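Local atomic coordinates of branched-chain-amino-acid aminotransferase (Pseudomonas aeruginosa, PDB entry 6NST), a protein that probably catalyses the reversible transfer of amino groups between leucine, isoleucine or valine and 2-oxoglutarate, using pyridoxal 5'-phosphate, a final step of branched-chain amino-acid biosynthesis. Residues D5-I10 against Q18-T23; E82-A87 against V120-W125. The protein carries 1 engineered substitution. All blocks are in the same frame, centred on the assembly; numbering follows the deposited sequence.

Contact 1 (D5-I10 against Q18-T23); sequences DRDGVI and QWRDAT
The indole of Trp-19 is clamped between Ile-10 and Arg-6 where the N-terminal antiparallel hairpin, strands 9-12 and 15-18, runs out into loop on both sides. Over one face lies CD1 of Ile-10, 3.7 Å from the centroid of the five-membered ring and 13° off its normal, a CH-pi contact. The opposite face takes a second one from CB of Arg-6, 4.0 Å from the same centroid and also nearly above it. The ring is turned into this slot with CG anti to the backbone N (chi1 -165°), and Met-3 O accepts a hydrogen bond from NE1. Ala-22 CB touches the same Ile-10 CD1 at 3.7 Å, from beside it.

The backbones are tied by Trp-19 N, which donates to Gly-8 O at 3.0 Å from above the carbonyl plane, next to the non-hydrogen-bonded pair Val-9 and Gln-18. Beyond the hairpin, His-25 of the second subunit meets the Trp-19 ring and hydrogen-bonds to Trp-19 O, so the loop also belongs to the subunit interface.

At the outer end Arg-20 joins two carboxylates in a salt-bridge network. Its NE reaches Asp-5 OD1 at 2.7 Å, 69° out of the carboxylate plane, whereas NH1 meets Asp-7 OD1 at 2.6 Å nearly in line with the C-O bond.

Contact 2 (E82-A87 against V120-W125); sequences EATRAA and VIIAAW
Helix 77-89 packs against one face of the antiparallel sheet through Ala-83, Thr-84 and Ala-87, which meet Ile-122 and Ala-124 of strand 118-126. The two short segments run in broadly the same direction, with axes 7.8 Å apart at closest approach and a crossing angle of -33°. The close spacing is consistent with the small residues here: every helix side chain that touches the strand is alanine or threonine.

Ile-122 supplies the larger part of the strand's surface, and its two branches serve different turns of the helix. With CG1 beside the backbone N (chi1 -55°) and the chain extended beyond it, CD1 reaches back to Ala-83 CB at 3.6 Å and to Thr-84 OG1 at 3.7 Å. That hydroxyl is engaged within its own helix, hydrogen-bonded to Ile-80 O, so its contact with the methyl is only van der Waals. The other branch, CG2, lies 3.8 Å from Ala-87 CB.

In this sheet strand 118-126 runs between strands 9-12 and 96-104, and Trp-11 and Ile-98 from those neighbours also touch Ile-122, widening the apolar floor beneath the helix. The alternation of the strand turns Ala-123 and Trp-125 to the other face, where both pack on the second subunit.

Toward the C-terminal end of the helix the fit remains close. Ala-87 CB sits 3.5 Å from Ile-122 O, and Ala-124 CB lies 3.5 Å from Ala-87 O, a carbonyl that also accepts a hydrogen bond from Asn-91 ND2.

Contacts 1 and 2 have centres about 12 Å apart and share one sheet, in which strands 9-12 and 118-126 are neighbours. The two faces of segment 120-125 are used differently: helix segment 82-87 lies against the face bearing Ile-122 and Ala-124, while Ile-10 and Trp-19 of contact 1 touch Ala-123 and Trp-125 on the other. Direct touches confirm the proximity, with Trp-19 CZ3 3.3 Å from Ala-124 O and Ile-10 CG2 3.6 Å from Ile-122 O. Asn-91 bridges them too, bonding Val-9 N through OD1 and Ala-87 O through ND2. Both contacts reach the second subunit, and both lie away from Lys-160, the probable cofactor-binding lysine, which carries no pyridoxal phosphate here.

Contact 1 (D5-I10 against Q18-T23)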
loop_
_atom_site.group_PDB
_atom_site.type_symbol
_atom_site.label_atom_id
_atom_site.label_comp_id
_atom_site.label_asym_id
_atom_site.label_seq_id
_atom_site.Cartn_x
_atom_site.Cartn_y
_atom_site.Cartn_z
ATOM N N ASP A 5 8.949 -31.382 -32.201
ATOM C CA ASP A 5 9.235 -32.148 -33.413
ATOM C C ASP A 5 10.072 -31.282 -34.352
ATOM O O ASP A 5 9.592 -30.723 -35.342
ATOM C CB ASP A 5 7.946 -32.614 -34.077
ATOM C CG ASP A 5 8.197 -33.538 -35.253
ATOM O OD1 ASP A 5 8.566 -34.709 -35.022
ATOM O OD2 ASP A 5 8.030 -33.094 -36.409
ATOM N N ARG A 6 11.356 -31.168 -34.021
ATOM C CA ARG A 6 12.307 -30.413 -34.821
ATOM C C ARG A 6 13.610 -31.191 -34.909
ATOM O O ARG A 6 13.917 -32.028 -34.056
ATOM C CB ARG A 6 12.563 -29.017 -34.234
ATOM C CG ARG A 6 11.316 -28.157 -34.091
ATOM C CD ARG A 6 11.581 -26.945 -33.215
ATOM N NE ARG A 6 12.402 -25.943 -33.889
ATOM C CZ ARG A 6 11.927 -24.806 -34.387
ATOM N NH1 ARG A 6 10.636 -24.522 -34.281
ATOM N NH2 ARG A 6 12.744 -23.949 -34.984
ATOM N N ASP A 7 14.376 -30.909 -35.958
ATOM C CA ASP A 7 15.694 -31.499 -36.123
ATOM C C ASP A 7 16.750 -30.626 -35.458
ATOM O O ASP A 7 16.634 -29.398 -35.414
ATOM C CB ASP A 7 16.032 -31.683 -37.603
ATOM C CG ASP A 7 15.334 -32.879 -38.213
ATOM O OD1 ASP A 7 14.592 -33.569 -37.483
ATOM O OD2 ASP A 7 15.531 -33.133 -39.419
ATOM N N GLY A 8 17.787 -31.275 -34.940
ATOM C CA GLY A 8 18.875 -30.590 -34.285
ATOM C C GLY A 8 19.197 -31.248 -32.965
ATOM O O GLY A 8 18.801 -32.388 -32.702
ATOM N N VAL A 9 19.926 -30.518 -32.124
ATOM C CA VAL A 9 20.368 -31.030 -30.836
ATOM C C VAL A 9 20.099 -29.989 -29.760
ATOM O O VAL A 9 19.994 -28.790 -30.025
ATOM C CB VAL A 9 21.864 -31.416 -30.843
ATOM C CG1 VAL A 9 22.102 -32.599 -31.769
ATOM C CG2 VAL A 9 22.719 -30.227 -31.258
ATOM N N ILE A 10 19.985 -30.473 -28.527
ATOM C CA ILE A 10 19.834 -29.628 -27.351
ATOM C C ILE A 10 20.844 -30.091 -26.313
ATOM O O ILE A 10 20.948 -31.291 -26.036
ATOM C CB ILE A 10 18.405 -29.683 -26.776
ATOM C CG1 ILE A 10 17.400 -29.117 -27.778
ATOM C CG2 ILE A 10 18.328 -28.929 -25.456
ATOM C CD1 ILE A 10 15.958 -29.290 -27.356
ATOM N N GLN A 18 19.483 -35.521 -29.085
ATOM C CA GLN A 18 18.586 -35.184 -30.181
ATOM C C GLN A 18 17.438 -34.320 -29.671
ATOM O O GLN A 18 16.969 -34.476 -28.541
ATOM C CB GLN A 18 18.041 -36.450 -30.843
ATOM C CG GLN A 18 19.105 -37.332 -31.478
ATOM C CD GLN A 18 19.760 -36.691 -32.689
ATOM O OE1 GLN A 18 19.260 -35.708 -33.235
ATOM N NE2 GLN A 18 20.887 -37.250 -33.114
ATOM N N TRP A 19 16.994 -33.394 -30.524
ATOM C CA TRP A 19 15.988 -32.415 -30.120
ATOM C C TRP A 19 14.735 -33.096 -29.585
ATOM O O TRP A 19 14.256 -32.772 -28.492
ATOM C CB TRP A 19 15.648 -31.507 -31.300
ATOM C CG TRP A 19 14.907 -30.264 -30.920
ATOM C CD1 TRP A 19 13.598 -30.169 -30.549
ATOM C CD2 TRP A 19 15.432 -28.931 -30.887
ATOM N NE1 TRP A 19 13.276 -28.861 -30.281
ATOM C CE2 TRP A 19 14.384 -28.080 -30.482
ATOM C CE3 TRP A 19 16.684 -28.375 -31.160
ATOM C CZ2 TRP A 19 14.553 -26.704 -30.342
ATOM C CZ3 TRP A 19 16.850 -27.008 -31.020
ATOM C CH2 TRP A 19 15.790 -26.189 -30.614
ATOM N N ARG A 20 14.193 -34.054 -30.339
ATOM C CA ARG A 20 12.980 -34.738 -29.909
ATOM C C ARG A 20 13.217 -35.645 -28.708
ATOM O O ARG A 20 12.251 -36.033 -28.042
ATOM C CB ARG A 20 12.396 -35.546 -31.069
ATOM C CG ARG A 20 12.040 -34.708 -32.287
ATOM C CD ARG A 20 11.648 -35.585 -33.462
ATOM N NE ARG A 20 11.251 -34.801 -34.627
ATOM C CZ ARG A 20 12.094 -34.351 -35.551
ATOM N NH1 ARG A 20 13.392 -34.604 -35.446
ATOM N NH2 ARG A 20 11.642 -33.648 -36.580
ATOM N N ASP A 21 14.472 -35.988 -28.414
ATOM C CA ASP A 21 14.800 -36.795 -27.247
ATOM C C ASP A 21 15.020 -35.964 -25.991
ATOM O O ASP A 21 15.091 -36.533 -24.896
ATOM C CB ASP A 21 16.049 -37.644 -27.517
ATOM C CG ASP A 21 15.809 -38.719 -28.559
ATOM O OD1 ASP A 21 14.660 -39.194 -28.673
ATOM O OD2 ASP A 21 16.772 -39.092 -29.261
ATOM N N ALA A 22 15.131 -34.640 -26.118
ATOM C CA ALA A 22 15.317 -33.758 -24.966
ATOM C C ALA A 22 13.975 -33.613 -24.254
ATOM O O ALA A 22 13.251 -32.625 -24.399
ATOM C CB ALA A 22 15.875 -32.409 -25.401
ATOM N N THR A 23 13.644 -34.629 -23.466
ATOM C CA THR A 23 12.383 -34.684 -22.746
ATOM C C THR A 23 12.638 -34.699 -21.246
ATOM O O THR A 23 13.759 -34.914 -20.779
ATOM C CB THR A 23 11.566 -35.921 -23.143
ATOM O OG1 THR A 23 12.343 -37.102 -22.911
ATOM C CG2 THR A 23 11.170 -35.854 -24.609
#

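Contact 2 (E82-A87 against V120-W125)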
loop_
_atom_site.group_PDB
_atom_site.type_symbol
_atom_site.label_atom_id
_atom_site.label_comp_id
_atom_site.label_asym_id
_atom_site.label_seq_id
_atom_site.Cartn_x
_atom_site.Cartn_y
_atom_site.Cartn_z
ATOM N N GLU A 82 30.376 -22.387 -22.672
ATOM C CA GLU A 82 30.754 -23.303 -23.740
ATOM C C GLU A 82 29.540 -24.048 -24.285
ATOM O O GLU A 82 29.427 -24.261 -25.497
ATOM C CB GLU A 82 31.808 -24.286 -23.231
ATOM C CG GLU A 82 32.807 -24.725 -24.287
ATOM C CD GLU A 82 33.686 -23.585 -24.766
ATOM O OE1 GLU A 82 33.928 -22.644 -23.980
ATOM O OE2 GLU A 82 34.132 -23.630 -25.933
ATOM N N ALA A 83 28.620 -24.447 -23.404
ATOM C CA ALA A 83 27.425 -25.150 -23.855
ATOM C C ALA A 83 26.511 -24.231 -24.652
ATOM O O ALA A 83 25.876 -24.666 -25.620
ATOM C CB ALA A 83 26.679 -25.740 -22.659
ATOM N N THR A 84 26.427 -22.958 -24.258
ATOM C CA THR A 84 25.598 -22.011 -24.998
ATOM C C THR A 84 26.109 -21.836 -26.422
ATOM O O THR A 84 25.319 -21.773 -27.371
ATOM C CB THR A 84 25.560 -20.670 -24.269
ATOM O OG1 THR A 84 25.191 -20.885 -22.902
ATOM C CG2 THR A 84 24.548 -19.739 -24.920
ATOM N N ARG A 85 27.431 -21.766 -26.590
ATOM C CA ARG A 85 28.004 -21.692 -27.930
ATOM C C ARG A 85 27.773 -22.987 -28.701
ATOM O O ARG A 85 27.502 -22.957 -29.906
ATOM C CB ARG A 85 29.494 -21.365 -27.840
ATOM C CG ARG A 85 29.778 -20.021 -27.179
ATOM C CD ARG A 85 31.222 -19.895 -26.714
ATOM N NE ARG A 85 32.170 -19.897 -27.823
ATOM C CZ ARG A 85 32.902 -20.948 -28.180
ATOM N NH1 ARG A 85 32.798 -22.088 -27.510
ATOM N NH2 ARG A 85 33.739 -20.858 -29.204
ATOM N N ALA A 86 27.859 -24.133 -28.020
ATOM C CA ALA A 86 27.633 -25.408 -28.694
ATOM C C ALA A 86 26.196 -25.531 -29.185
ATOM O O ALA A 86 25.952 -26.066 -30.273
ATOM C CB ALA A 86 27.983 -26.567 -27.760
ATOM N N ALA A 87 25.233 -25.040 -28.398
ATOM C CA ALA A 87 23.834 -25.113 -28.808
ATOM C C ALA A 87 23.597 -24.386 -30.125
ATOM O O ALA A 87 22.738 -24.796 -30.914
ATOM C CB ALA A 87 22.933 -24.538 -27.715
ATOM N N VAL A 120 19.825 -28.820 -16.319
ATOM C CA VAL A 120 20.097 -27.647 -17.142
ATOM C C VAL A 120 19.927 -28.032 -18.605
ATOM O O VAL A 120 20.453 -29.059 -19.044
ATOM C CB VAL A 120 21.515 -27.091 -16.897
ATOM C CG1 VAL A 120 21.772 -25.880 -17.776
ATOM C CG2 VAL A 120 21.710 -26.744 -15.430
ATOM N N ILE A 121 19.198 -27.210 -19.361
ATOM C CA ILE A 121 19.043 -27.404 -20.799
ATOM C C ILE A 121 19.319 -26.091 -21.512
ATOM O O ILE A 121 19.013 -25.007 -21.005
ATOM C CB ILE A 121 17.640 -27.934 -21.180
ATOM C CG1 ILE A 121 16.539 -27.021 -20.619
ATOM C CG2 ILE A 121 17.468 -29.360 -20.711
ATOM C CD1 ILE A 121 15.920 -26.097 -21.660
ATOM N N ILE A 122 19.928 -26.194 -22.692
ATOM C CA ILE A 122 20.210 -25.016 -23.505
ATOM C C ILE A 122 19.787 -25.303 -24.939
ATOM O O ILE A 122 20.488 -26.006 -25.678
ATOM C CB ILE A 122 21.694 -24.609 -23.446
ATOM C CG1 ILE A 122 22.128 -24.405 -21.991
ATOM C CG2 ILE A 122 21.925 -23.334 -24.247
ATOM C CD1 ILE A 122 23.581 -24.065 -21.825
ATOM N N ALA A 123 18.648 -24.747 -25.344
ATOM C CA ALA A 123 18.100 -24.937 -26.678
ATOM C C ALA A 123 18.265 -23.662 -27.494
ATOM O O ALA A 123 18.119 -22.554 -26.968
ATOM C CB ALA A 123 16.621 -25.326 -26.610
ATOM N N ALA A 124 18.565 -23.827 -28.782
ATOM C CA ALA A 124 18.764 -22.704 -29.686
ATOM C C ALA A 124 18.037 -22.977 -30.992
ATOM O O ALA A 124 18.163 -24.065 -31.559
ATOM C CB ALA A 124 20.256 -22.458 -29.946
ATOM N N TRP A 125 17.277 -21.990 -31.461
ATOM C CA TRP A 125 16.541 -22.104 -32.709
ATOM C C TRP A 125 16.666 -20.800 -33.481
ATOM O O TRP A 125 16.925 -19.738 -32.909
ATOM C CB TRP A 125 15.065 -22.448 -32.468
ATOM C CG TRP A 125 14.367 -21.501 -31.539
ATOM C CD1 TRP A 125 13.733 -20.343 -31.875
ATOM C CD2 TRP A 125 14.231 -21.636 -30.118
ATOM N NE1 TRP A 125 13.211 -19.746 -30.753
ATOM C CE2 TRP A 125 13.502 -20.520 -29.661
ATOM C CE3 TRP A 125 14.652 -22.593 -29.189
ATOM C CZ2 TRP A 125 13.186 -20.335 -28.317
ATOM C CZ3 TRP A 125 14.338 -22.405 -27.853
ATOM C CH2 TRP A 125 13.613 -21.284 -27.431
#